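Local structure of beta-glucosidase (Chaetomella raphigera, 6JXG) at residues T446-L451 against P459-T464; L487-I492 against I501-V506; G640-S645 against L675-T680. The protein probably hydrolyses terminal, non-reducing beta-D-glucosyl residues with release of beta-D-glucose, as a secreted family 3 glycoside hydrolase of cellulose degradation. All blocks are in the same frame, centred on the assembly; numbering follows the deposited sequence.

Contact 1: residues T446-L451 against P459-T464; sequences TVDGQL and PWNNGT
Trp460 reaches the hairpin of 446-451 with the six-membered half of its indole, a group long enough to bridge backbones 8.8 Å apart from Asp448 CA to Trp460 CA. Val447 meets it edge-on: with CG1 anti to the backbone N (chi1 -178°), this methyl lies in the ring plane, 3.7 Å from Trp460 CZ3. Gln450 instead lays its amide over the rim, inclined 31° to the indole, with NE2 3.4 Å from Trp460 CZ2. Both ends of that amide are held, since NE2 donates to Asp448 O (3.1 Å, 164°) and OE1 accepts from Asn455 N. Asp448 OD2 comes obliquely to the indole, 3.7 Å from Trp460 CE3. Replacing Trp460 by an alanine is likely to open a gap beside Val447 and leave the Gln450 amide without the indole it lies against. Further along, Asn461 joins through water: one molecule accepts from Asn461 N (2.8 Å) and donates to that same Asp448 OD2, while Asn461 ND2 is bonded to Asp375 O. The result is a tight two-residue beta-hairpin with a type I' turn, whose corners Asp448 and Gly449 both have positive phi, resting on a loop tryptophan within the family 3 C-terminal domain.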
ATOM      1  N   THR A 446      11.979 -16.638   6.656  1.00 15.81           N
ATOM      2  CA  THR A 446      13.369 -16.256   6.285  1.00 15.42           C
ATOM      3  C   THR A 446      13.671 -16.724   4.866  1.00 15.71           C
ATOM      4  O   THR A 446      13.493 -17.881   4.539  1.00 14.04           O
ATOM      5  CB  THR A 446      14.338 -16.998   7.243  1.00 16.61           C
ATOM      6  OG1 THR A 446      14.107 -16.514   8.555  1.00 15.39           O
ATOM      7  CG2 THR A 446      15.826 -16.752   6.893  1.00 15.81           C
ATOM      8  N   VAL A 447      14.111 -15.814   4.021  1.00 14.72           N
ATOM      9  CA  VAL A 447      14.541 -16.132   2.690  1.00 14.98           C
ATOM     10  C   VAL A 447      15.922 -15.522   2.478  1.00 15.76           C
ATOM     11  O   VAL A 447      16.164 -14.348   2.782  1.00 13.31           O
ATOM     12  CB  VAL A 447      13.539 -15.614   1.628  1.00 15.22           C
ATOM     13  CG1 VAL A 447      14.005 -16.011   0.233  1.00 18.40           C
ATOM     14  CG2 VAL A 447      12.093 -16.087   1.871  1.00 16.08           C
ATOM     15  N   ASP A 448      16.859 -16.310   1.921  1.00 18.29           N
ATOM     16  CA  ASP A 448      18.267 -15.843   1.754  1.00 17.96           C
ATOM     17  C   ASP A 448      18.799 -15.194   3.006  1.00 17.04           C
ATOM     18  O   ASP A 448      19.441 -14.141   2.987  1.00 16.45           O
ATOM     19  CB  ASP A 448      18.434 -14.939   0.499  1.00 20.43           C
ATOM     20  CG  ASP A 448      18.279 -15.709  -0.752  1.00 24.26           C
ATOM     21  OD1 ASP A 448      18.134 -16.937  -0.603  1.00 32.48           O
ATOM     22  OD2 ASP A 448      18.220 -15.171  -1.884  1.00 23.21           O
ATOM     23  N   GLY A 449      18.543 -15.824   4.147  1.00 16.89           N
ATOM     24  CA  GLY A 449      19.040 -15.295   5.425  1.00 14.99           C
ATOM     25  C   GLY A 449      18.366 -14.035   5.967  1.00 15.00           C
ATOM     26  O   GLY A 449      18.868 -13.407   6.921  1.00 13.68           O
ATOM     27  N   GLN A 450      17.209 -13.661   5.415  1.00 15.20           N
ATOM     28  CA  GLN A 450      16.549 -12.368   5.769  1.00 14.53           C
ATOM     29  C   GLN A 450      15.139 -12.704   6.271  1.00 14.85           C
ATOM     30  O   GLN A 450      14.309 -13.198   5.518  1.00 13.89           O
ATOM     31  CB  GLN A 450      16.519 -11.459   4.542  1.00 15.25           C
ATOM     32  CG  GLN A 450      17.927 -11.030   4.185  1.00 15.49           C
ATOM     33  CD  GLN A 450      18.102 -10.501   2.780  1.00 14.89           C
ATOM     34  OE1 GLN A 450      17.910  -9.309   2.513  1.00 15.46           O
ATOM     35  NE2 GLN A 450      18.522 -11.359   1.897  1.00 13.97           N
ATOM     36  N   LEU A 451      14.953 -12.502   7.565  1.00 15.00           N
ATOM     37  CA  LEU A 451      13.711 -12.748   8.277  1.00 14.66           C
ATOM     38  C   LEU A 451      12.832 -11.484   8.055  1.00 14.69           C
ATOM     39  O   LEU A 451      12.886 -10.539   8.842  1.00 13.65           O
ATOM     40  CB  LEU A 451      14.011 -12.870   9.729  1.00 16.06           C
ATOM     41  CG  LEU A 451      13.071 -13.736  10.618  1.00 19.39           C
ATOM     42  CD1 LEU A 451      13.085 -13.363  12.043  1.00 19.50           C
ATOM     43  CD2 LEU A 451      11.711 -14.113  10.077  1.00 20.00           C
ATOM     44  N   PRO A 459      20.517  -5.323  -5.195  1.00 13.22           N
ATOM     45  CA  PRO A 459      19.754  -6.386  -5.850  1.00 13.39           C
ATOM     46  C   PRO A 459      19.989  -7.806  -5.290  1.00 13.65           C
ATOM     47  O   PRO A 459      21.096  -8.142  -4.859  1.00 13.18           O
ATOM     48  CB  PRO A 459      20.198  -6.280  -7.313  1.00 13.93           C
ATOM     49  CG  PRO A 459      20.540  -4.856  -7.495  1.00 14.18           C
ATOM     50  CD  PRO A 459      21.227  -4.499  -6.202  1.00 13.43           C
ATOM     51  N   TRP A 460      18.915  -8.609  -5.217  1.00 13.79           N
ATOM     52  CA  TRP A 460      18.994  -9.972  -4.749  1.00 12.48           C
ATOM     53  C   TRP A 460      19.618 -10.843  -5.826  1.00 13.71           C
ATOM     54  O   TRP A 460      19.728 -10.447  -7.008  1.00 13.85           O
ATOM     55  CB  TRP A 460      17.529 -10.434  -4.441  1.00 14.26           C
ATOM     56  CG  TRP A 460      17.064 -10.056  -3.072  1.00 14.74           C
ATOM     57  CD1 TRP A 460      17.287  -8.869  -2.407  1.00 14.68           C
ATOM     58  CD2 TRP A 460      16.420 -10.923  -2.140  1.00 15.98           C
ATOM     59  NE1 TRP A 460      16.793  -8.932  -1.152  1.00 14.94           N
ATOM     60  CE2 TRP A 460      16.259 -10.182  -0.937  1.00 17.74           C
ATOM     61  CE3 TRP A 460      16.015 -12.272  -2.184  1.00 16.98           C
ATOM     62  CZ2 TRP A 460      15.668 -10.735   0.213  1.00 17.22           C
ATOM     63  CZ3 TRP A 460      15.426 -12.817  -1.028  1.00 16.35           C
ATOM     64  CH2 TRP A 460      15.241 -12.041   0.123  1.00 17.38           C
ATOM     65  N   ASN A 461      19.917 -12.092  -5.506  1.00 13.59           N
ATOM     66  CA  ASN A 461      20.346 -13.041  -6.547  1.00 15.73           C
ATOM     67  C   ASN A 461      21.574 -12.547  -7.372  1.00 15.28           C
ATOM     68  O   ASN A 461      21.650 -12.818  -8.516  1.00 17.33           O
ATOM     69  CB  ASN A 461      19.185 -13.455  -7.454  1.00 15.33           C
ATOM     70  CG  ASN A 461      18.117 -14.231  -6.695  1.00 15.65           C
ATOM     71  OD1 ASN A 461      18.393 -14.775  -5.655  1.00 15.43           O
ATOM     72  ND2 ASN A 461      16.931 -14.289  -7.225  1.00 13.89           N
ATOM     73  N   ASN A 462      22.495 -11.819  -6.740  1.00 17.64           N
ATOM     74  CA  ASN A 462      23.669 -11.325  -7.432  1.00 19.51           C
ATOM     75  C   ASN A 462      23.290 -10.504  -8.660  1.00 17.86           C
ATOM     76  O   ASN A 462      23.947 -10.546  -9.671  1.00 16.43           O
ATOM     77  CB  ASN A 462      24.570 -12.509  -7.812  1.00 21.80           C
ATOM     78  CG  ASN A 462      25.058 -13.254  -6.590  1.00 25.76           C
ATOM     79  OD1 ASN A 462      25.587 -12.639  -5.693  1.00 29.58           O
ATOM     80  ND2 ASN A 462      24.831 -14.542  -6.523  1.00 33.29           N
ATOM     81  N   GLY A 463      22.236  -9.713  -8.537  1.00 17.20           N
ATOM     82  CA  GLY A 463      21.693  -9.010  -9.667  1.00 17.27           C
ATOM     83  C   GLY A 463      22.699  -7.989 -10.200  1.00 16.02           C
ATOM     84  O   GLY A 463      22.845  -7.809 -11.401  1.00 15.68           O
ATOM     85  N   THR A 464      23.370  -7.294  -9.324  1.00 16.33           N
ATOM     86  CA  THR A 464      24.318  -6.272  -9.843  1.00 18.03           C
ATOM     87  C   THR A 464      25.396  -6.978 -10.747  1.00 17.21           C
ATOM     88  O   THR A 464      25.641  -6.594 -11.927  1.00 18.24           O
ATOM     89  CB  THR A 464      24.927  -5.465  -8.715  1.00 18.83           C
ATOM     90  OG1 THR A 464      23.945  -4.531  -8.213  1.00 18.04           O
ATOM     91  CG2 THR A 464      26.211  -4.664  -9.229  1.00 20.17           C
TER
HETATM   92  O   HOH W   1      19.576 -12.884  -2.811  1.00 19.10           O
HETATM   93  O   HOH W   2      16.833 -15.947  -3.718  1.00 26.97           O
HETATM   94  O   HOH W   3      18.748  -7.547   0.671  1.00 19.15           O

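Contact 2: residues L487-I492 against I501-V506; sequences LILEDI and IVWAGV
Leu487 and Leu489 together receive the outer corner of the Trp503 indole, the blunt projection formed by CZ3 and CH2. Leu487 meets the corner through several atoms. Its CG lies 4.0 Å from Trp503 CH2, its CD1 sits equally near that atom and close to CZ3, and even the backbone comes in, with Leu487 N 3.8 Å from Trp503 CH2. Leu489 closes the hollow with a single methyl, CD1, which stands 4.2 Å from Trp503 CZ3. Branched leucine ends suit this job, because their methyls can form a shallow cup around a flat, rigid bump. The indole gets there because its CG is anti to the backbone N (chi1 -170°), which throws the ring out from the strand end, while NE1 at the other end of the ring system bonds to Tyr531 OH, so that its polar atom is satisfied inside an apolar setting.

Two residues earlier, Ile501 projects from the same side of the strand and makes a second, slimmer bump. Its side chain runs out extended (chi2 177°), and the terminal CD1 touches Ile492 CG2 at 3.9 Å. Beta-branched isoleucine fits both places: on the strand it supplies a long arm, and on the helix a short CG2 branch to meet it. No hydrogen bond crosses, so shape and the exclusion of water carry the contact.

Helix 490-493 and the loop leading into it thus cover one side of strand 498-503, closing the beta-alpha-beta crossover from strand 477-483. Ile481 of that strand and Leu337 of strand 335-339 extend the apolar layer beneath Leu489 and Trp503, and Ile436 of strand 431-438 continues it under Ile492.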
ATOM      1  N   LEU A 487      16.301   0.410  -4.300  1.00 13.17           N
ATOM      2  CA  LEU A 487      17.576  -0.223  -4.426  1.00 11.87           C
ATOM      3  C   LEU A 487      18.612   0.890  -4.794  1.00 13.69           C
ATOM      4  O   LEU A 487      18.285   1.858  -5.450  1.00 13.43           O
ATOM      5  CB  LEU A 487      17.581  -1.284  -5.517  1.00 12.23           C
ATOM      6  CG  LEU A 487      16.699  -2.487  -5.319  1.00 12.00           C
ATOM      7  CD1 LEU A 487      16.587  -3.298  -6.561  1.00 13.13           C
ATOM      8  CD2 LEU A 487      17.380  -3.275  -4.191  1.00 13.56           C
ATOM      9  N   ILE A 488      19.864   0.658  -4.432  1.00 14.22           N
ATOM     10  CA  ILE A 488      20.953   1.535  -4.845  1.00 15.52           C
ATOM     11  C   ILE A 488      21.401   0.982  -6.206  1.00 13.72           C
ATOM     12  O   ILE A 488      21.762  -0.173  -6.336  1.00 15.97           O
ATOM     13  CB  ILE A 488      22.099   1.520  -3.805  1.00 16.96           C
ATOM     14  CG1 ILE A 488      21.585   1.841  -2.396  1.00 15.95           C
ATOM     15  CG2 ILE A 488      23.270   2.417  -4.246  1.00 16.54           C
ATOM     16  CD1 ILE A 488      20.957   3.222  -2.219  1.00 16.54           C
ATOM     17  N   LEU A 489      21.370   1.840  -7.202  1.00 13.44           N
ATOM     18  CA  LEU A 489      21.585   1.468  -8.567  1.00 14.82           C
ATOM     19  C   LEU A 489      22.915   2.023  -9.112  1.00 15.74           C
ATOM     20  O   LEU A 489      23.188   1.837 -10.294  1.00 15.98           O
ATOM     21  CB  LEU A 489      20.448   1.951  -9.427  1.00 16.13           C
ATOM     22  CG  LEU A 489      19.055   1.459  -9.036  1.00 17.22           C
ATOM     23  CD1 LEU A 489      17.985   1.957 -10.007  1.00 17.23           C
ATOM     24  CD2 LEU A 489      19.097  -0.047  -9.055  1.00 17.16           C
ATOM     25  N   GLU A 490      23.726   2.633  -8.248  1.00 16.22           N
ATOM     26  CA  GLU A 490      24.962   3.292  -8.679  1.00 17.59           C
ATOM     27  C   GLU A 490      25.884   2.337  -9.465  1.00 17.72           C
ATOM     28  O   GLU A 490      26.404   2.700 -10.495  1.00 16.70           O
ATOM     29  CB  GLU A 490      25.733   3.857  -7.484  1.00 18.85           C
ATOM     30  CG  GLU A 490      24.976   4.931  -6.725  1.00 18.71           C
ATOM     31  CD  GLU A 490      24.553   6.088  -7.608  1.00 21.78           C
ATOM     32  OE1 GLU A 490      23.356   6.263  -7.903  1.00 18.95           O
ATOM     33  OE2 GLU A 490      25.440   6.819  -8.062  1.00 21.34           O
ATOM     34  N   ASP A 491      26.028   1.098  -9.020  1.00 16.95           N
ATOM     35  CA  ASP A 491      26.837   0.156  -9.816  1.00 17.85           C
ATOM     36  C   ASP A 491      26.303  -0.128 -11.204  1.00 17.76           C
ATOM     37  O   ASP A 491      27.087  -0.369 -12.173  1.00 16.84           O
ATOM     38  CB  ASP A 491      26.974  -1.190  -9.093  1.00 19.25           C
ATOM     39  CG  ASP A 491      27.786  -1.092  -7.845  1.00 22.46           C
ATOM     40  OD1 ASP A 491      28.533  -0.108  -7.727  1.00 21.37           O
ATOM     41  OD2 ASP A 491      27.594  -1.932  -6.923  1.00 24.18           O
ATOM     42  N   ILE A 492      24.977  -0.132 -11.343  1.00 17.55           N
ATOM     43  CA  ILE A 492      24.369  -0.418 -12.616  1.00 17.83           C
ATOM     44  C   ILE A 492      24.517   0.790 -13.522  1.00 17.37           C
ATOM     45  O   ILE A 492      24.914   0.638 -14.685  1.00 17.01           O
ATOM     46  CB  ILE A 492      22.906  -0.852 -12.455  1.00 17.78           C
ATOM     47  CG1 ILE A 492      22.954  -2.241 -11.851  1.00 18.52           C
ATOM     48  CG2 ILE A 492      22.158  -0.750 -13.780  1.00 18.53           C
ATOM     49  CD1 ILE A 492      21.591  -2.805 -11.478  1.00 17.79           C
ATOM     50  N   ILE A 501      16.739   1.665 -17.994  1.00 13.28           N
ATOM     51  CA  ILE A 501      16.420   0.968 -16.772  1.00 13.38           C
ATOM     52  C   ILE A 501      14.892   1.122 -16.562  1.00 13.90           C
ATOM     53  O   ILE A 501      14.370   2.235 -16.469  1.00 12.46           O
ATOM     54  CB  ILE A 501      17.192   1.522 -15.570  1.00 14.11           C
ATOM     55  CG1 ILE A 501      18.691   1.370 -15.782  1.00 15.06           C
ATOM     56  CG2 ILE A 501      16.834   0.763 -14.317  1.00 14.29           C
ATOM     57  CD1 ILE A 501      19.455   1.981 -14.650  1.00 16.55           C
ATOM     58  N   VAL A 502      14.209  -0.023 -16.522  1.00 13.45           N
ATOM     59  CA  VAL A 502      12.771  -0.076 -16.293  1.00 13.19           C
ATOM     60  C   VAL A 502      12.487  -0.583 -14.891  1.00 12.55           C
ATOM     61  O   VAL A 502      12.794  -1.713 -14.592  1.00 14.32           O
ATOM     62  CB  VAL A 502      12.160  -1.034 -17.298  1.00 13.27           C
ATOM     63  CG1 VAL A 502      10.675  -1.116 -17.073  1.00 14.25           C
ATOM     64  CG2 VAL A 502      12.609  -0.617 -18.729  1.00 14.56           C
ATOM     65  N   TRP A 503      11.968   0.286 -14.016  1.00 13.16           N
ATOM     66  CA  TRP A 503      11.599  -0.075 -12.657  1.00 12.85           C
ATOM     67  C   TRP A 503      10.162  -0.624 -12.733  1.00 13.56           C
ATOM     68  O   TRP A 503       9.156   0.125 -12.668  1.00 13.18           O
ATOM     69  CB  TRP A 503      11.723   1.162 -11.785  1.00 14.89           C
ATOM     70  CG  TRP A 503      11.607   0.947 -10.398  1.00 14.12           C
ATOM     71  CD1 TRP A 503      10.482   1.156  -9.656  1.00 13.44           C
ATOM     72  CD2 TRP A 503      12.645   0.556  -9.498  1.00 13.35           C
ATOM     73  NE1 TRP A 503      10.742   0.851  -8.352  1.00 13.86           N
ATOM     74  CE2 TRP A 503      12.072   0.503  -8.210  1.00 13.18           C
ATOM     75  CE3 TRP A 503      13.982   0.232  -9.645  1.00 13.57           C
ATOM     76  CZ2 TRP A 503      12.774   0.106  -7.115  1.00 12.07           C
ATOM     77  CZ3 TRP A 503      14.691  -0.186  -8.543  1.00 13.30           C
ATOM     78  CH2 TRP A 503      14.096  -0.239  -7.294  1.00 12.90           C
ATOM     79  N   ALA A 504      10.064  -1.933 -12.864  1.00 12.31           N
ATOM     80  CA  ALA A 504       8.779  -2.556 -13.231  1.00 13.90           C
ATOM     81  C   ALA A 504       7.940  -2.927 -12.015  1.00 14.74           C
ATOM     82  O   ALA A 504       6.757  -3.253 -12.153  1.00 15.79           O
ATOM     83  CB  ALA A 504       9.069  -3.812 -14.031  1.00 15.70           C
ATOM     84  N   GLY A 505       8.567  -2.914 -10.829  1.00 14.00           N
ATOM     85  CA  GLY A 505       7.897  -3.198  -9.563  1.00 13.09           C
ATOM     86  C   GLY A 505       7.505  -4.638  -9.364  1.00 13.38           C
ATOM     87  O   GLY A 505       8.158  -5.529  -9.902  1.00 13.14           O
ATOM     88  N   VAL A 506       6.394  -4.860  -8.645  1.00 13.00           N
ATOM     89  CA  VAL A 506       5.933  -6.167  -8.227  1.00 13.43           C
ATOM     90  C   VAL A 506       4.415  -6.151  -8.389  1.00 12.26           C
ATOM     91  O   VAL A 506       3.684  -5.522  -7.642  1.00 11.09           O
ATOM     92  CB  VAL A 506       6.404  -6.565  -6.813  1.00 15.42           C
ATOM     93  CG1 VAL A 506       7.878  -6.935  -6.858  1.00 17.63           C
ATOM     94  CG2 VAL A 506       6.303  -5.393  -5.849  1.00 17.49           C
TER

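Contact 3: residues G640-S645 against L675-T680; sequences GSAPAS and LSYWDT
Pro643 lies over one face of the Tyr677 ring, and this is the centre of the contact. Its CD is 3.4 Å from the centroid of the Tyr677 ring and only 18° off the ring normal, a well-formed CH-pi interaction in which the methylene sits over the face, displaced toward the rim. The small displacement is toward the CE1 side: Pro643 CD comes within 3.3 Å of Tyr677 CE1, a close approach, while the next ring carbon, Pro643 CG, lies 3.7 Å from Tyr677 CD1. The pyrrolidine therefore covers one half of the phenol more fully than the other. Ala642 serves the remaining half, its CB 3.9 Å from both CE2 and CD2 of Tyr677, approaching at a slant. This small methyl meets the flank while Pro643 holds the face.

Tyr677 can present its face in this way because CG takes the crowded position between the backbone N and the carbonyl carbon (chi1 69°), with the ring plane turned steeply across its stem (chi2 85°). Its backbone pairs with Val686 of strand 684-686, which anchors the base of the ring, and Arg176 and Glu180 of helix 175-182 also pack on it.

The loop carrying the proline is held by a bond within it and by Arg176 of helix 175-182. Ser645 OG donates to Pro643 O (2.8 Å), reaching it from above the carbonyl plane, and also bonds to Arg176, which takes Ala644 O as well.

Proline suits the ring because its CD hydrogens, next to the amide nitrogen, are probably somewhat acidic and drawn to the electron-rich phenol. With no hydrogen bond across, the grip is weakly polar and dispersive, and depends on holding the proline CD over the phenol face.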
ATOM      1  N   GLY A 640       6.599  30.834   7.288  1.00 23.45           N
ATOM      2  CA  GLY A 640       7.456  30.960   8.465  1.00 22.47           C
ATOM      3  C   GLY A 640       6.699  31.030   9.781  1.00 26.07           C
ATOM      4  O   GLY A 640       7.249  30.666  10.793  1.00 28.19           O
ATOM      5  N   SER A 641       5.404  31.391   9.775  1.00 27.27           N
ATOM      6  CA  SER A 641       4.563  31.307  11.007  1.00 31.66           C
ATOM      7  C   SER A 641       4.416  29.891  11.594  1.00 32.76           C
ATOM      8  O   SER A 641       4.261  29.735  12.792  1.00 33.78           O
ATOM      9  CB  SER A 641       3.183  31.940  10.815  1.00 30.81           C
ATOM     10  OG  SER A 641       2.442  31.360   9.760  1.00 32.37           O
ATOM     11  N   ALA A 642       4.591  28.867  10.753  1.00 29.54           N
ATOM     12  CA  ALA A 642       4.492  27.450  11.152  1.00 28.97           C
ATOM     13  C   ALA A 642       5.783  26.921  11.713  1.00 25.87           C
ATOM     14  O   ALA A 642       6.824  27.405  11.331  1.00 22.63           O
ATOM     15  CB  ALA A 642       4.108  26.626   9.915  1.00 30.70           C
ATOM     16  N   PRO A 643       5.738  25.863  12.569  1.00 21.54           N
ATOM     17  CA  PRO A 643       6.937  25.304  13.056  1.00 22.11           C
ATOM     18  C   PRO A 643       7.757  24.698  11.935  1.00 22.17           C
ATOM     19  O   PRO A 643       7.244  24.539  10.863  1.00 23.32           O
ATOM     20  CB  PRO A 643       6.446  24.248  14.080  1.00 22.67           C
ATOM     21  CG  PRO A 643       5.131  23.836  13.575  1.00 22.60           C
ATOM     22  CD  PRO A 643       4.564  25.125  13.062  1.00 24.39           C
ATOM     23  N   ALA A 644       9.025  24.408  12.181  1.00 21.56           N
ATOM     24  CA  ALA A 644       9.903  23.906  11.143  1.00 22.88           C
ATOM     25  C   ALA A 644       9.418  22.563  10.567  1.00 22.71           C
ATOM     26  O   ALA A 644       9.060  21.614  11.271  1.00 19.18           O
ATOM     27  CB  ALA A 644      11.299  23.804  11.650  1.00 25.02           C
ATOM     28  N   SER A 645       9.351  22.510   9.255  1.00 21.20           N
ATOM     29  CA  SER A 645       8.641  21.417   8.566  1.00 19.71           C
ATOM     30  C   SER A 645       9.440  21.009   7.315  1.00 20.01           C
ATOM     31  O   SER A 645      10.350  21.748   6.900  1.00 19.20           O
ATOM     32  CB  SER A 645       7.270  21.899   8.120  1.00 19.39           C
ATOM     33  OG  SER A 645       6.533  22.487   9.153  1.00 17.55           O
ATOM     34  N   LEU A 675      -3.387  22.116   4.297  1.00 15.94           N
ATOM     35  CA  LEU A 675      -2.752  23.392   4.565  1.00 18.24           C
ATOM     36  C   LEU A 675      -2.538  23.648   6.043  1.00 18.54           C
ATOM     37  O   LEU A 675      -2.236  24.785   6.434  1.00 20.40           O
ATOM     38  CB  LEU A 675      -3.598  24.528   3.987  1.00 20.23           C
ATOM     39  CG  LEU A 675      -3.811  24.450   2.482  1.00 19.87           C
ATOM     40  CD1 LEU A 675      -4.864  25.451   2.063  1.00 22.15           C
ATOM     41  CD2 LEU A 675      -2.531  24.676   1.699  1.00 18.14           C
ATOM     42  N   SER A 676      -2.517  22.581   6.840  1.00 16.43           N
ATOM     43  CA  SER A 676      -2.402  22.668   8.283  1.00 16.62           C
ATOM     44  C   SER A 676      -1.202  21.933   8.808  1.00 15.89           C
ATOM     45  O   SER A 676      -0.480  21.163   8.088  1.00 13.10           O
ATOM     46  CB  SER A 676      -3.643  22.048   8.935  1.00 16.32           C
ATOM     47  OG  SER A 676      -4.793  22.749   8.540  1.00 16.99           O
ATOM     48  N   TYR A 677      -0.989  22.136  10.076  1.00 16.18           N
ATOM     49  CA  TYR A 677       0.035  21.398  10.811  1.00 15.86           C
ATOM     50  C   TYR A 677      -0.509  21.101  12.183  1.00 16.18           C
ATOM     51  O   TYR A 677      -1.425  21.828  12.674  1.00 15.35           O
ATOM     52  CB  TYR A 677       1.359  22.166  10.865  1.00 18.15           C
ATOM     53  CG  TYR A 677       1.304  23.433  11.740  1.00 19.01           C
ATOM     54  CD1 TYR A 677       1.519  23.374  13.111  1.00 21.06           C
ATOM     55  CD2 TYR A 677       0.952  24.632  11.186  1.00 21.19           C
ATOM     56  CE1 TYR A 677       1.447  24.503  13.913  1.00 24.51           C
ATOM     57  CE2 TYR A 677       0.883  25.792  11.964  1.00 23.76           C
ATOM     58  CZ  TYR A 677       1.129  25.733  13.309  1.00 26.49           C
ATOM     59  OH  TYR A 677       1.036  26.915  14.020  1.00 27.18           O
ATOM     60  N   TRP A 678       0.048  20.079  12.814  1.00 15.04           N
ATOM     61  CA  TRP A 678      -0.300  19.726  14.182  1.00 16.26           C
ATOM     62  C   TRP A 678       0.541  20.505  15.214  1.00 17.11           C
ATOM     63  O   TRP A 678       1.776  20.359  15.257  1.00 17.67           O
ATOM     64  CB  TRP A 678      -0.104  18.236  14.443  1.00 15.45           C
ATOM     65  CG  TRP A 678      -0.548  17.829  15.792  1.00 15.58           C
ATOM     66  CD1 TRP A 678       0.247  17.715  16.880  1.00 16.90           C
ATOM     67  CD2 TRP A 678      -1.895  17.499  16.251  1.00 15.85           C
ATOM     68  NE1 TRP A 678      -0.478  17.259  17.976  1.00 15.95           N
ATOM     69  CE2 TRP A 678      -1.793  17.138  17.617  1.00 15.54           C
ATOM     70  CE3 TRP A 678      -3.145  17.414  15.635  1.00 18.18           C
ATOM     71  CZ2 TRP A 678      -2.898  16.782  18.397  1.00 16.91           C
ATOM     72  CZ3 TRP A 678      -4.246  17.031  16.396  1.00 20.19           C
ATOM     73  CH2 TRP A 678      -4.109  16.689  17.791  1.00 17.73           C
ATOM     74  N   ASP A 679      -0.168  21.299  16.013  1.00 17.38           N
ATOM     75  CA  ASP A 679       0.390  22.125  17.055  1.00 19.63           C
ATOM     76  C   ASP A 679       0.296  21.383  18.388  1.00 21.51           C
ATOM     77  O   ASP A 679      -0.840  21.139  18.926  1.00 21.39           O
ATOM     78  CB  ASP A 679      -0.407  23.421  17.168  1.00 21.83           C
ATOM     79  CG  ASP A 679       0.209  24.376  18.216  1.00 23.76           C
ATOM     80  OD1 ASP A 679       1.419  24.525  18.233  1.00 25.94           O
ATOM     81  OD2 ASP A 679      -0.522  24.846  19.067  1.00 25.72           O
ATOM     82  N   THR A 680       1.451  20.967  18.878  1.00 23.27           N
ATOM     83  CA  THR A 680       1.499  20.167  20.071  1.00 30.06           C
ATOM     84  C   THR A 680       1.072  21.034  21.226  1.00 33.33           C
ATOM     85  O   THR A 680       0.491  20.528  22.133  1.00 39.20           O
ATOM     86  CB  THR A 680       2.907  19.611  20.362  1.00 34.50           C
ATOM     87  OG1 THR A 680       3.835  20.699  20.448  1.00 40.03           O
ATOM     88  CG2 THR A 680       3.391  18.656  19.263  1.00 35.87           C
TER

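Overall arrangement
Contacts 1 and 2 belong to the family 3 C-terminal domain and are largely buried. Their centres are 15 Å apart, and they touch where Thr464 CG2 meets Asp491 CB at 3.6 Å; both also rest on strand 431-438. Contact 3 is a surface contact in the fibronectin type III-like domain, its nearest atoms about 23 Å from contact 2 and 31 Å from contact 1. An aromatic residue carries each, but the surroundings differ. Contact 2, deep in the sheet-and-helix layer, is made by apolar side chains, with no hydrogen bond across; contact 1, at a hairpin, mixes amide, carboxylate and water; contact 3 relies on a proline-tyrosine CH-pi pair, with helix 175-182 alongside.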